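Local coordinates for protein uroporphyrinogen III cosynthase (HemD) (PDB 3P9Z) that probably catalyses the cyclization of the linear tetrapyrrole hydroxymethylbilane to uroporphyrinogen III, with loss of water, on the way to protoporphyrin IX, at residues L23-Y29 with V141-K147; F38-T44 with K111-L116; A70-S74 with I104-L108; T187-N193 with I204-A209. All coordinates share one frame; numbering follows the deposited sequence. Where two conformers were deposited one is given.

In the fold
All four contacts reach one mixed sheet but differ in chemistry with their place in it. Contact 1 is the antiparallel ladder of the connecting strands between two lobes; partly buried, it carries six backbone bonds and exposed polar side chains. Contact 2, the buried one, pairs parallel strands in one lobe, and contact 4, partly buried, pairs parallel strands in the other, its outer strand at the sheet's edge; their centres lie about 34 Å apart. Contact 3, also partly buried, is purely apolar, packing a short helix on strand 70-72. It adjoins contact 2 through backbone pairing of Tyr71 with Leu41 and Phe43, while contact 1 touches contact 2 where Val141 meets Leu116.

Contact 1 (L23-Y29 with V141-K147); sequences LNEFCYY and VYENKLK
Tyr29 reaches across to Glu143 at one end of an antiparallel pairing of strands 24-28 and 141-146, the two-stranded connection between the lobes that is characteristic of uroporphyrinogen-III synthases. Along the Tyr29 side chain, CB lies 4.1 Å from Val141 O, CD2 passes Tyr142 N, CE2 meets Glu143 CB, and OH donates to Glu143 OE1 at 2.6 Å. The Glu143 chain is extended, with CG anti to the backbone N (chi1 -170°), and its carboxylate receives the hydroxyl on the anti lone pair of OE1. On the face of Phe26, Tyr28 and Tyr142, Asn144 lies stacked on the Phe26 ring, amide and ring planes 22° apart, with OD1 over the ring's rim. Phe26 CD1 meets Tyr142 CD2 at 3.5 Å, the two rings oblique to one another. Backbone bonds pair Glu25 with Lys145 and Cys27 with Glu143 in both directions; Lys147 N also bonds Leu23 O at 2.8 Å, and Tyr29 N donates to Val141 O at 3.0 Å. Lys147 CG and CB lie against the Leu23 oxygen, while NZ goes on to Ile22 O. The connection thus combines a backbone ladder, an aromatic face and a short hydroxyl-carboxylate bond tying Tyr29 to the facing strand.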
loop_
_atom_site.group_PDB
_atom_site.type_symbol
_atom_site.label_atom_id
_atom_site.label_comp_id
_atom_site.label_asym_id
_atom_site.label_seq_id
_atom_site.Cartn_x
_atom_site.Cartn_y
_atom_site.Cartn_z
ATOM N N LEU A 23 4.107 -11.752 -3.224
ATOM C CA LEU A 23 4.326 -12.588 -2.054
ATOM C C LEU A 23 3.431 -12.252 -0.866
ATOM O O LEU A 23 3.451 -12.951 0.148
ATOM C CB LEU A 23 5.780 -12.485 -1.629
ATOM C CG LEU A 23 6.813 -12.751 -2.728
ATOM C CD1 LEU A 23 8.184 -12.467 -2.172
ATOM C CD2 LEU A 23 6.694 -14.179 -3.216
ATOM N N ASN A 24 2.689 -11.156 -0.982
ATOM C CA ASN A 24 1.802 -10.689 0.084
ATOM C C ASN A 24 0.386 -10.744 -0.433
ATOM O O ASN A 24 0.177 -10.803 -1.644
ATOM C CB ASN A 24 2.151 -9.248 0.451
ATOM C CG ASN A 24 3.513 -9.134 1.064
ATOM O OD1 ASN A 24 4.445 -8.604 0.450
ATOM N ND2 ASN A 24 3.657 -9.667 2.263
ATOM N N GLU A 25 -0.576 -10.709 0.476
ATOM C CA GLU A 25 -1.980 -10.655 0.100
ATOM C C GLU A 25 -2.768 -9.822 1.114
ATOM O O GLU A 25 -2.387 -9.698 2.270
ATOM C CB GLU A 25 -2.578 -12.066 -0.095
ATOM C CG GLU A 25 -2.723 -12.890 1.181
ATOM C CD GLU A 25 -2.968 -14.380 0.926
ATOM O OE1 GLU A 25 -3.455 -14.744 -0.172
ATOM O OE2 GLU A 25 -2.677 -15.196 1.835
ATOM N N PHE A 26 -3.844 -9.219 0.642
ATOM C CA PHE A 26 -4.674 -8.368 1.470
ATOM C C PHE A 26 -5.809 -9.159 2.052
ATOM O O PHE A 26 -6.452 -9.943 1.370
ATOM C CB PHE A 26 -5.166 -7.150 0.681
ATOM C CG PHE A 26 -4.083 -6.160 0.407
ATOM C CD1 PHE A 26 -3.628 -5.320 1.413
ATOM C CD2 PHE A 26 -3.470 -6.107 -0.840
ATOM C CE1 PHE A 26 -2.587 -4.411 1.171
ATOM C CE2 PHE A 26 -2.437 -5.210 -1.087
ATOM C CZ PHE A 26 -1.997 -4.361 -0.081
ATOM N N CYS A 27 -5.993 -8.998 3.345
ATOM C CA CYS A 27 -7.103 -9.638 4.024
ATOM C C CYS A 27 -8.076 -8.561 4.498
ATOM O O CYS A 27 -7.683 -7.536 5.046
ATOM C CB CYS A 27 -6.606 -10.539 5.156
ATOM S SG CYS A 27 -5.488 -11.859 4.566
ATOM N N TYR A 28 -9.356 -8.789 4.231
ATOM C CA TYR A 28 -10.397 -7.801 4.512
ATOM C C TYR A 28 -11.194 -8.118 5.766
ATOM O O TYR A 28 -11.535 -9.280 6.003
ATOM C CB TYR A 28 -11.342 -7.669 3.330
ATOM C CG TYR A 28 -10.719 -7.124 2.073
ATOM C CD1 TYR A 28 -9.576 -6.317 2.109
ATOM C CD2 TYR A 28 -11.302 -7.377 0.843
ATOM C CE1 TYR A 28 -9.019 -5.803 0.932
ATOM C CE2 TYR A 28 -10.762 -6.866 -0.328
ATOM C CZ TYR A 28 -9.631 -6.084 -0.276
ATOM O OH TYR A 28 -9.122 -5.600 -1.450
ATOM N N TYR A 29 -11.463 -7.080 6.564
ATOM C CA TYR A 29 -12.246 -7.188 7.791
ATOM C C TYR A 29 -13.483 -6.302 7.700
ATOM O O TYR A 29 -13.381 -5.113 7.386
ATOM C CB TYR A 29 -11.421 -6.790 9.018
ATOM C CG TYR A 29 -10.105 -7.511 9.133
ATOM C CD1 TYR A 29 -10.058 -8.873 9.449
ATOM C CD2 TYR A 29 -8.909 -6.845 8.916
ATOM C CE1 TYR A 29 -8.845 -9.541 9.549
ATOM C CE2 TYR A 29 -7.693 -7.503 9.017
ATOM C CZ TYR A 29 -7.666 -8.844 9.335
ATOM O OH TYR A 29 -6.457 -9.495 9.425
ATOM N N VAL A 141 -9.685 -2.115 8.603
ATOM C CA VAL A 141 -10.507 -2.820 7.612
ATOM C C VAL A 141 -9.692 -3.728 6.695
ATOM O O VAL A 141 -10.251 -4.452 5.863
ATOM C CB VAL A 141 -11.410 -1.849 6.795
ATOM C CG1 VAL A 141 -12.384 -1.086 7.756
ATOM C CG2 VAL A 141 -10.579 -0.883 5.981
ATOM N N TYR A 142 -8.369 -3.693 6.834
ATOM C CA TYR A 142 -7.540 -4.613 6.050
ATOM C C TYR A 142 -6.178 -4.847 6.676
ATOM O O TYR A 142 -5.737 -4.081 7.536
ATOM C CB TYR A 142 -7.406 -4.168 4.573
ATOM C CG TYR A 142 -6.396 -3.068 4.358
ATOM C CD1 TYR A 142 -6.752 -1.736 4.545
ATOM C CD2 TYR A 142 -5.076 -3.352 3.986
ATOM C CE1 TYR A 142 -5.843 -0.709 4.369
ATOM C CE2 TYR A 142 -4.136 -2.306 3.808
ATOM C CZ TYR A 142 -4.546 -0.994 3.995
ATOM O OH TYR A 142 -3.672 0.054 3.837
ATOM N N GLU A 143 -5.536 -5.927 6.225
ATOM C CA GLU A 143 -4.178 -6.256 6.611
ATOM C C GLU A 143 -3.427 -6.778 5.391
ATOM O O GLU A 143 -3.979 -7.544 4.585
ATOM C CB GLU A 143 -4.183 -7.299 7.723
ATOM C CG GLU A 143 -2.822 -7.515 8.350
ATOM C CD GLU A 143 -2.817 -8.595 9.420
ATOM O OE1 GLU A 143 -3.850 -9.269 9.619
ATOM O OE2 GLU A 143 -1.762 -8.769 10.068
ATOM N N ASN A 144 -2.185 -6.329 5.241
ATOM C CA ASN A 144 -1.308 -6.803 4.186
ATOM C C ASN A 144 -0.454 -7.892 4.807
ATOM O O ASN A 144 0.363 -7.625 5.690
ATOM C CB ASN A 144 -0.447 -5.658 3.633
ATOM C CG ASN A 144 0.452 -6.100 2.484
ATOM O OD1 ASN A 144 0.112 -7.005 1.714
ATOM N ND2 ASN A 144 1.610 -5.449 2.360
ATOM N N LYS A 145 -0.672 -9.119 4.353
ATOM C CA LYS A 145 -0.186 -10.310 5.032
ATOM C C LYS A 145 0.689 -11.170 4.109
ATOM O O LYS A 145 0.400 -11.300 2.915
ATOM C CB LYS A 145 -1.407 -11.139 5.438
ATOM C CG LYS A 145 -1.263 -11.910 6.710
ATOM C CD LYS A 145 -2.643 -12.368 7.187
ATOM C CE LYS A 145 -2.533 -13.374 8.324
ATOM N NZ LYS A 145 -2.148 -14.717 7.799
ATOM N N LEU A 146 1.714 -11.793 4.687
ATOM C CA LEU A 146 2.577 -12.740 3.969
ATOM C C LEU A 146 1.801 -13.952 3.443
ATOM O O LEU A 146 1.084 -14.588 4.196
ATOM C CB LEU A 146 3.707 -13.231 4.884
ATOM C CG LEU A 146 4.682 -14.224 4.233
ATOM C CD1 LEU A 146 5.524 -13.523 3.167
ATOM C CD2 LEU A 146 5.578 -14.930 5.262
ATOM N N LYS A 147 1.962 -14.274 2.161
ATOM C CA LYS A 147 1.372 -15.506 1.606
ATOM C C LYS A 147 2.020 -16.755 2.200
ATOM O O LYS A 147 3.196 -16.745 2.576
ATOM C CB LYS A 147 1.519 -15.576 0.086
ATOM C CG LYS A 147 0.669 -14.618 -0.678
ATOM C CD LYS A 147 0.814 -14.861 -2.180
ATOM C CE LYS A 147 -0.096 -13.934 -2.949
ATOM N NZ LYS A 147 0.082 -14.121 -4.417
#

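Contact 2 (F38-T44 with K111-L116); sequences FNALIFT and KSVLYL
The Phe38 ring takes Leu114 CB over one face, 3.9 Å from its centroid in a CH-pi contact, and has Ser112 O at its edge; the Tyr115 ring has Ile42 O at its edge, 3.3 Å from CD1. The strands involved, 40-43 with Phe38 just before it and 112-116, run parallel in the alpha/beta sheet of one lobe, between strands 70-72 and 135-146. Bonds run from Leu114 N to Ala40 O, from Ile42 N to Leu114 O and from Leu116 N to Ile42 O. Leu41, Phe43, Leu114 and Leu116 share one face, where Phe43 and Leu116 point the same way beside each other and helix 46-55 covers both. On the reverse face Ile42 CG2 presses on Val113 CG1 at 3.4 Å, tighter than usual for two carbons. At one end Asn39 OD1 accepts from Ser112 N at 2.9 Å, the donor in the plane of the side-chain carbonyl; chi1 of 53° brings OD1 over to it. At the other, Tyr115 OH and Thr44 OG1 both bond a malonate ion, probably from crystallisation. A water there accepts from Thr44 N at 2.8 Å and donates to Leu116 O at 2.6 Å.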
loop_
_atom_site.group_PDB
_atom_site.type_symbol
_atom_site.label_atom_id
_atom_site.label_comp_id
_atom_site.label_asym_id
_atom_site.label_seq_id
_atom_site.Cartn_x
_atom_site.Cartn_y
_atom_site.Cartn_z
ATOM N N PHE A 38 -20.289 10.069 12.394
ATOM C CA PHE A 38 -19.184 10.678 11.626
ATOM C C PHE A 38 -19.611 11.511 10.423
ATOM O O PHE A 38 -20.433 11.063 9.608
ATOM C CB PHE A 38 -18.169 9.604 11.187
ATOM C CG PHE A 38 -17.691 8.746 12.322
ATOM C CD1 PHE A 38 -16.666 9.183 13.158
ATOM C CD2 PHE A 38 -18.275 7.496 12.557
ATOM C CE1 PHE A 38 -16.243 8.388 14.221
ATOM C CE2 PHE A 38 -17.860 6.686 13.609
ATOM C CZ PHE A 38 -16.853 7.130 14.451
ATOM N N ASN A 39 -19.016 12.698 10.289
ATOM C CA ASN A 39 -19.249 13.523 9.086
ATOM C C ASN A 39 -18.018 13.679 8.180
ATOM O O ASN A 39 -18.019 14.489 7.239
ATOM C CB ASN A 39 -19.830 14.910 9.448
ATOM C CG ASN A 39 -18.994 15.665 10.491
ATOM O OD1 ASN A 39 -17.933 15.204 10.938
ATOM N ND2 ASN A 39 -19.491 16.842 10.893
ATOM N N ALA A 40 -16.975 12.905 8.469
ATOM C CA ALA A 40 -15.798 12.839 7.616
ATOM C C ALA A 40 -15.153 11.471 7.696
ATOM O O ALA A 40 -15.028 10.891 8.779
ATOM C CB ALA A 40 -14.765 13.922 8.012
ATOM N N LEU A 41 -14.728 10.968 6.546
ATOM C CA LEU A 41 -13.928 9.757 6.505
ATOM C C LEU A 41 -12.534 10.128 6.016
ATOM O O LEU A 41 -12.366 11.076 5.238
ATOM C CB LEU A 41 -14.520 8.747 5.530
ATOM C CG LEU A 41 -16.003 8.348 5.592
ATOM C CD1 LEU A 41 -16.298 7.474 4.393
ATOM C CD2 LEU A 41 -16.391 7.637 6.906
ATOM N N ILE A 42 -11.540 9.370 6.450
ATOM C CA ILE A 42 -10.214 9.542 5.892
ATOM C C ILE A 42 -9.572 8.202 5.539
ATOM O O ILE A 42 -9.710 7.217 6.273
ATOM C CB ILE A 42 -9.325 10.472 6.771
ATOM C CG1 ILE A 42 -7.979 10.755 6.078
ATOM C CG2 ILE A 42 -9.146 9.927 8.204
ATOM C CD1 ILE A 42 -7.301 11.960 6.623
ATOM N N PHE A 43 -8.911 8.187 4.381
ATOM C CA PHE A 43 -8.234 7.028 3.833
ATOM C C PHE A 43 -6.795 7.413 3.494
ATOM O O PHE A 43 -6.540 8.543 3.058
ATOM C CB PHE A 43 -8.921 6.581 2.529
ATOM C CG PHE A 43 -10.361 6.162 2.702
ATOM C CD1 PHE A 43 -11.381 7.112 2.743
ATOM C CD2 PHE A 43 -10.693 4.813 2.802
ATOM C CE1 PHE A 43 -12.732 6.730 2.894
ATOM C CE2 PHE A 43 -12.039 4.408 2.942
ATOM C CZ PHE A 43 -13.055 5.363 2.990
ATOM N N THR A 44 -5.871 6.481 3.707
ATOM C CA THR A 44 -4.483 6.641 3.266
ATOM C C THR A 44 -4.159 5.653 2.144
ATOM O O THR A 44 -3.180 5.831 1.443
ATOM C CB THR A 44 -3.486 6.383 4.403
ATOM O OG1 THR A 44 -3.739 5.087 4.944
ATOM C CG2 THR A 44 -3.621 7.406 5.498
ATOM N N LYS A 111 -14.521 18.434 12.976
ATOM C CA LYS A 111 -15.228 17.292 12.374
ATOM C C LYS A 111 -15.105 16.017 13.228
ATOM O O LYS A 111 -14.129 15.861 13.950
ATOM C CB LYS A 111 -14.684 16.982 10.974
ATOM C CG LYS A 111 -14.736 18.124 9.953
ATOM C CD LYS A 111 -16.141 18.553 9.600
ATOM C CE LYS A 111 -16.127 19.641 8.526
ATOM N NZ LYS A 111 -16.638 19.106 7.247
ATOM N N SER A 112 -16.090 15.116 13.122
ATOM C CA SER A 112 -15.980 13.743 13.656
ATOM C C SER A 112 -15.509 12.814 12.545
ATOM O O SER A 112 -16.264 12.522 11.619
ATOM C CB SER A 112 -17.326 13.246 14.157
ATOM O OG SER A 112 -17.623 13.840 15.399
ATOM N N VAL A 113 -14.265 12.352 12.664
ATOM C CA VAL A 113 -13.565 11.653 11.587
ATOM C C VAL A 113 -13.431 10.138 11.838
ATOM O O VAL A 113 -13.106 9.686 12.948
ATOM C CB VAL A 113 -12.145 12.249 11.371
ATOM C CG1 VAL A 113 -11.434 11.552 10.200
ATOM C CG2 VAL A 113 -12.202 13.764 11.152
ATOM N N LEU A 114 -13.699 9.362 10.798
ATOM C CA LEU A 114 -13.505 7.932 10.849
ATOM C C LEU A 114 -12.381 7.590 9.894
ATOM O O LEU A 114 -12.491 7.811 8.682
ATOM C CB LEU A 114 -14.772 7.188 10.438
ATOM C CG LEU A 114 -14.680 5.652 10.422
ATOM C CD1 LEU A 114 -14.258 5.056 11.805
ATOM C CD2 LEU A 114 -16.015 5.096 9.997
ATOM N N TYR A 115 -11.300 7.071 10.456
ATOM C CA TYR A 115 -10.140 6.646 9.682
ATOM C C TYR A 115 -10.238 5.155 9.353
ATOM O O TYR A 115 -10.154 4.316 10.239
ATOM C CB TYR A 115 -8.869 6.940 10.489
ATOM C CG TYR A 115 -7.574 6.490 9.864
ATOM C CD1 TYR A 115 -7.393 6.483 8.475
ATOM C CD2 TYR A 115 -6.498 6.125 10.671
ATOM C CE1 TYR A 115 -6.172 6.083 7.906
ATOM C CE2 TYR A 115 -5.275 5.734 10.121
ATOM C CZ TYR A 115 -5.114 5.714 8.746
ATOM O OH TYR A 115 -3.897 5.318 8.219
ATOM N N LEU A 116 -10.404 4.831 8.076
ATOM C CA LEU A 116 -10.462 3.425 7.651
ATOM C C LEU A 116 -9.052 2.994 7.277
ATOM O O LEU A 116 -8.463 3.499 6.306
ATOM C CB LEU A 116 -11.490 3.233 6.517
ATOM C CG LEU A 116 -12.833 3.779 7.071
ATOM C CD1 LEU A 116 -13.710 4.494 6.071
ATOM C CD2 LEU A 116 -13.660 2.782 7.890
HETATM O O HOH W 1 -18.273 16.900 6.625
HETATM O O HOH W 2 -6.554 3.875 4.565
#

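Contact 3 (A70-S74 with I104-L108); sequences AYALS and IFPLL
Tyr71 and Leu108 meet in a CH-pi contact: CD2 of the leucine sits over the centre of the tyrosine ring, 3.6 Å from the centroid and only 9° off the ring normal. The two side chains run antiparallel to each other, so that one methyl comes down on the ring. Tyr71 CG stands anti to its own carbonyl carbon (chi1 -66°), and chi2 of -100° turns the ring's face to that methyl.

The remaining contacts are van der Waals packing. Leu107 comes to the same ring at its rim: Leu107 CB and CD1 are each 3.9 Å from Tyr71 CE1, and Leu107 CD1 lies in the ring plane at its edge, so that the face and the rim are held by successive leucines. Ile104 CD1 approaches nearer the backbone, 3.9 Å from Tyr71 CB, and also brushes Leu73 CD2 at 4.3 Å. No polar pair joins the two segments; within the weakly bonded helix, Leu108 N donates to Phe105 O at 3.0 Å.

Strand 70-72 is an outermost strand of the sheet, and its neighbour 40-43 bonds to the backbone of Tyr71 through Leu41 and Phe43. Leu108 of the short helix, and Ile104 just before it, also touch Ile42 of strand 40-43. Helix 75-83 packs on Ala70 and Ala72, and Phe105 turns to helix 125-131.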
loop_
_atom_site.group_PDB
_atom_site.type_symbol
_atom_site.label_atom_id
_atom_site.label_comp_id
_atom_site.label_asym_id
_atom_site.label_seq_id
_atom_site.Cartn_x
_atom_site.Cartn_y
_atom_site.Cartn_z
ATOM N N ALA A 70 -15.451 12.271 2.134
ATOM C CA ALA A 70 -14.228 11.493 2.267
ATOM C C ALA A 70 -12.990 12.310 1.876
ATOM O O ALA A 70 -12.992 13.023 0.857
ATOM C CB ALA A 70 -14.318 10.226 1.399
ATOM N N TYR A 71 -11.956 12.196 2.707
ATOM C CA TYR A 71 -10.681 12.866 2.526
ATOM C C TYR A 71 -9.623 11.807 2.269
ATOM O O TYR A 71 -9.751 10.653 2.720
ATOM C CB TYR A 71 -10.328 13.688 3.764
ATOM C CG TYR A 71 -11.272 14.863 3.994
ATOM C CD1 TYR A 71 -10.902 16.152 3.621
ATOM C CD2 TYR A 71 -12.528 14.675 4.568
ATOM C CE1 TYR A 71 -11.747 17.217 3.819
ATOM C CE2 TYR A 71 -13.390 15.735 4.775
ATOM C CZ TYR A 71 -12.996 16.996 4.394
ATOM O OH TYR A 71 -13.833 18.045 4.570
ATOM N N ALA A 72 -8.596 12.184 1.508
ATOM C CA ALA A 72 -7.510 11.272 1.217
ATOM C C ALA A 72 -6.189 12.020 1.260
ATOM O O ALA A 72 -6.144 13.239 1.101
ATOM C CB ALA A 72 -7.713 10.619 -0.139
ATOM N N LEU A 73 -5.114 11.288 1.469
ATOM C CA LEU A 73 -3.825 11.922 1.650
ATOM C C LEU A 73 -3.028 12.019 0.358
ATOM O O LEU A 73 -2.075 12.804 0.261
ATOM C CB LEU A 73 -3.036 11.208 2.743
ATOM C CG LEU A 73 -3.450 11.596 4.161
ATOM C CD1 LEU A 73 -2.632 10.816 5.139
ATOM C CD2 LEU A 73 -3.260 13.099 4.413
ATOM N N SER A 74 -3.423 11.237 -0.636
ATOM C CA SER A 74 -2.737 11.249 -1.915
ATOM C C SER A 74 -3.763 11.275 -3.032
ATOM O O SER A 74 -4.926 10.894 -2.820
ATOM C CB SER A 74 -1.839 10.022 -2.045
ATOM O OG SER A 74 -2.603 8.830 -1.968
ATOM N N ILE A 104 -4.771 19.345 4.711
ATOM C CA ILE A 104 -6.156 18.973 4.883
ATOM C C ILE A 104 -6.537 18.958 6.350
ATOM O O ILE A 104 -7.674 18.868 6.680
ATOM C CB ILE A 104 -6.574 17.660 4.195
ATOM C CG1 ILE A 104 -6.051 16.474 4.926
ATOM C CG2 ILE A 104 -6.122 17.599 2.804
ATOM C CD1 ILE A 104 -6.929 15.394 4.789
ATOM N N PHE A 105 -5.573 19.064 7.228
ATOM C CA PHE A 105 -5.887 18.944 8.619
ATOM C C PHE A 105 -6.813 20.031 9.129
ATOM O O PHE A 105 -7.656 19.789 9.943
ATOM C CB PHE A 105 -4.619 18.816 9.432
ATOM C CG PHE A 105 -3.851 17.611 9.100
ATOM C CD1 PHE A 105 -4.399 16.381 9.271
ATOM C CD2 PHE A 105 -2.615 17.706 8.561
ATOM C CE1 PHE A 105 -3.728 15.286 8.949
ATOM C CE2 PHE A 105 -1.923 16.618 8.247
ATOM C CZ PHE A 105 -2.471 15.393 8.423
ATOM N N PRO A 106 -6.659 21.220 8.597
ATOM C CA PRO A 106 -7.545 22.318 8.920
ATOM C C PRO A 106 -8.955 22.068 8.474
ATOM O O PRO A 106 -9.851 22.511 9.095
ATOM C CB PRO A 106 -6.943 23.461 8.149
ATOM C CG PRO A 106 -5.562 23.111 8.021
ATOM C CD PRO A 106 -5.531 21.671 7.803
ATOM N N LEU A 107 -9.125 21.353 7.397
ATOM C CA LEU A 107 -10.458 21.016 6.903
ATOM C C LEU A 107 -11.124 19.999 7.812
ATOM O O LEU A 107 -12.346 19.849 7.792
ATOM C CB LEU A 107 -10.401 20.462 5.472
ATOM C CG LEU A 107 -9.680 21.268 4.376
ATOM C CD1 LEU A 107 -9.702 20.486 3.081
ATOM C CD2 LEU A 107 -10.275 22.650 4.165
ATOM N N LEU A 108 -10.316 19.307 8.608
ATOM C CA LEU A 108 -10.815 18.269 9.512
ATOM C C LEU A 108 -11.081 18.779 10.929
ATOM O O LEU A 108 -11.686 18.077 11.750
ATOM C CB LEU A 108 -9.852 17.086 9.555
ATOM C CG LEU A 108 -9.578 16.335 8.251
ATOM C CD1 LEU A 108 -8.691 15.110 8.522
ATOM C CD2 LEU A 108 -10.878 15.930 7.543
#

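Contact 4 (T187-N193 with I204-A209); sequences TAISIGN and IPSYIA
A beta-alpha-beta unit, made of strand 187-190, helix 193-201 and strand 206-208, brings these two parallel strands side by side, the second an outermost strand of the sheet. Tyr207 is bonded through both backbone groups: its N donates to Ala188 O at 3.0 Å, and its O accepts from Ser190 N at 2.8 Å. Ala209 N then donates to Ser190 O. On the face that helix 193-201 covers, Ser190 OG donates to Ser206 OG at 2.9 Å. The torsions aim the hydroxyls at each other: Ser190 OG lies beside its backbone N (chi1 -68°), whereas Ser206 OG sits between its N and carbonyl carbon (chi1 64°). Ala188 CB packs 3.5 Å from Ser206 CB. On the other face the Tyr207 ring receives Thr187 CG2 at its edge, 3.9 Å from CD2, while Thr187 OG1 bonds Arg5. One water joins Ala188 N to Pro205 O at the start of the pairing; another donates to Ile191 O and Ala209 O at its end. Ile208 CG2 meets Gly192 CA at 3.8 Å, just before the helix. The buried serine hydroxyl thus finds a polar partner within the strand pair, and water extends the link where direct backbone bonding stops.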
loop_
_atom_site.group_PDB
_atom_site.type_symbol
_atom_site.label_atom_id
_atom_site.label_comp_id
_atom_site.label_asym_id
_atom_site.label_seq_id
_atom_site.Cartn_x
_atom_site.Cartn_y
_atom_site.Cartn_z
ATOM N N THR A 187 20.864 -7.862 -8.070
ATOM C CA THR A 187 20.918 -6.418 -7.848
ATOM C C THR A 187 19.538 -5.925 -7.420
ATOM O O THR A 187 18.565 -6.097 -8.149
ATOM C CB THR A 187 21.397 -5.672 -9.114
ATOM O OG1 THR A 187 22.716 -6.119 -9.450
ATOM C CG2 THR A 187 21.409 -4.182 -8.899
ATOM N N ALA A 188 19.463 -5.329 -6.229
ATOM C CA ALA A 188 18.215 -4.771 -5.705
ATOM C C ALA A 188 18.006 -3.335 -6.188
ATOM O O ALA A 188 18.947 -2.522 -6.240
ATOM C CB ALA A 188 18.191 -4.807 -4.169
ATOM N N ILE A 189 16.756 -3.045 -6.527
ATOM C CA ILE A 189 16.315 -1.704 -6.792
ATOM C C ILE A 189 15.209 -1.348 -5.803
ATOM O O ILE A 189 14.307 -2.150 -5.555
ATOM C CB ILE A 189 15.818 -1.574 -8.260
ATOM C CG1 ILE A 189 17.021 -1.751 -9.208
ATOM C CG2 ILE A 189 15.061 -0.249 -8.466
ATOM C CD1 ILE A 189 16.736 -1.479 -10.671
ATOM N N SER A 190 15.291 -0.143 -5.240
ATOM C CA SER A 190 14.286 0.334 -4.311
ATOM C C SER A 190 13.529 1.479 -4.922
ATOM O O SER A 190 14.133 2.369 -5.538
ATOM C CB SER A 190 14.963 0.817 -3.028
ATOM O OG SER A 190 15.529 -0.278 -2.337
ATOM N N ILE A 191 12.210 1.477 -4.730
ATOM C CA ILE A 191 11.374 2.584 -5.222
ATOM C C ILE A 191 11.726 3.932 -4.559
ATOM O O ILE A 191 11.662 4.993 -5.197
ATOM C CB ILE A 191 9.849 2.267 -5.051
ATOM C CG1 ILE A 191 8.991 3.231 -5.901
ATOM C CG2 ILE A 191 9.463 2.263 -3.563
ATOM C CD1 ILE A 191 7.594 2.661 -6.323
ATOM N N GLY A 192 12.102 3.890 -3.283
ATOM C CA GLY A 192 12.454 5.106 -2.530
ATOM C C GLY A 192 13.275 4.701 -1.316
ATOM O O GLY A 192 13.494 3.499 -1.098
ATOM N N ASN A 193 13.713 5.687 -0.523
ATOM C CA ASN A 193 14.681 5.406 0.551
ATOM C C ASN A 193 14.123 4.617 1.727
ATOM O O ASN A 193 14.865 3.927 2.405
ATOM C CB ASN A 193 15.480 6.657 0.998
ATOM C CG ASN A 193 14.598 7.812 1.532
ATOM O OD1 ASN A 193 13.415 7.651 1.890
ATOM N ND2 ASN A 193 15.197 8.993 1.586
ATOM N N ILE A 204 21.592 -5.382 2.887
ATOM C CA ILE A 204 21.433 -5.453 1.441
ATOM C C ILE A 204 21.486 -4.091 0.751
ATOM O O ILE A 204 20.632 -3.238 0.979
ATOM C CB ILE A 204 20.161 -6.208 1.064
ATOM C CG1 ILE A 204 20.305 -7.680 1.495
ATOM C CG2 ILE A 204 19.912 -6.132 -0.436
ATOM C CD1 ILE A 204 19.010 -8.342 1.848
ATOM N N PRO A 205 22.485 -3.899 -0.122
ATOM C CA PRO A 205 22.567 -2.654 -0.886
ATOM C C PRO A 205 21.530 -2.632 -2.012
ATOM O O PRO A 205 21.100 -3.689 -2.498
ATOM C CB PRO A 205 23.984 -2.699 -1.478
ATOM C CG PRO A 205 24.278 -4.199 -1.634
ATOM C CD PRO A 205 23.604 -4.823 -0.415
ATOM N N SER A 206 21.122 -1.442 -2.418
ATOM C CA SER A 206 20.239 -1.300 -3.557
ATOM C C SER A 206 20.427 0.074 -4.168
ATOM O O SER A 206 20.876 0.998 -3.495
ATOM C CB SER A 206 18.773 -1.475 -3.135
ATOM O OG SER A 206 18.399 -0.447 -2.235
ATOM N N TYR A 207 20.063 0.192 -5.438
ATOM C CA TYR A 207 19.977 1.476 -6.102
ATOM C C TYR A 207 18.559 1.979 -5.985
ATOM O O TYR A 207 17.602 1.186 -5.953
ATOM C CB TYR A 207 20.348 1.350 -7.582
ATOM C CG TYR A 207 21.776 0.922 -7.838
ATOM C CD1 TYR A 207 22.847 1.815 -7.664
ATOM C CD2 TYR A 207 22.062 -0.378 -8.301
ATOM C CE1 TYR A 207 24.180 1.415 -7.926
ATOM C CE2 TYR A 207 23.389 -0.788 -8.562
ATOM C CZ TYR A 207 24.433 0.116 -8.369
ATOM O OH TYR A 207 25.724 -0.287 -8.626
ATOM N N ILE A 208 18.411 3.295 -5.933
ATOM C CA ILE A 208 17.097 3.888 -5.715
ATOM C C ILE A 208 16.636 4.606 -6.966
ATOM O O ILE A 208 17.397 5.382 -7.554
ATOM C CB ILE A 208 17.145 4.882 -4.529
ATOM C CG1 ILE A 208 17.700 4.189 -3.269
ATOM C CG2 ILE A 208 15.780 5.520 -4.288
ATOM C CD1 ILE A 208 18.054 5.161 -2.107
ATOM N N ALA A 209 15.393 4.363 -7.368
ATOM C CA ALA A 209 14.746 5.133 -8.450
ATOM C C ALA A 209 14.828 6.659 -8.252
ATOM O O ALA A 209 14.845 7.149 -7.110
ATOM C CB ALA A 209 13.270 4.692 -8.618
HETATM O O HOH W 3 21.868 -5.154 -4.538
HETATM O O HOH W 4 12.582 7.639 -5.338
#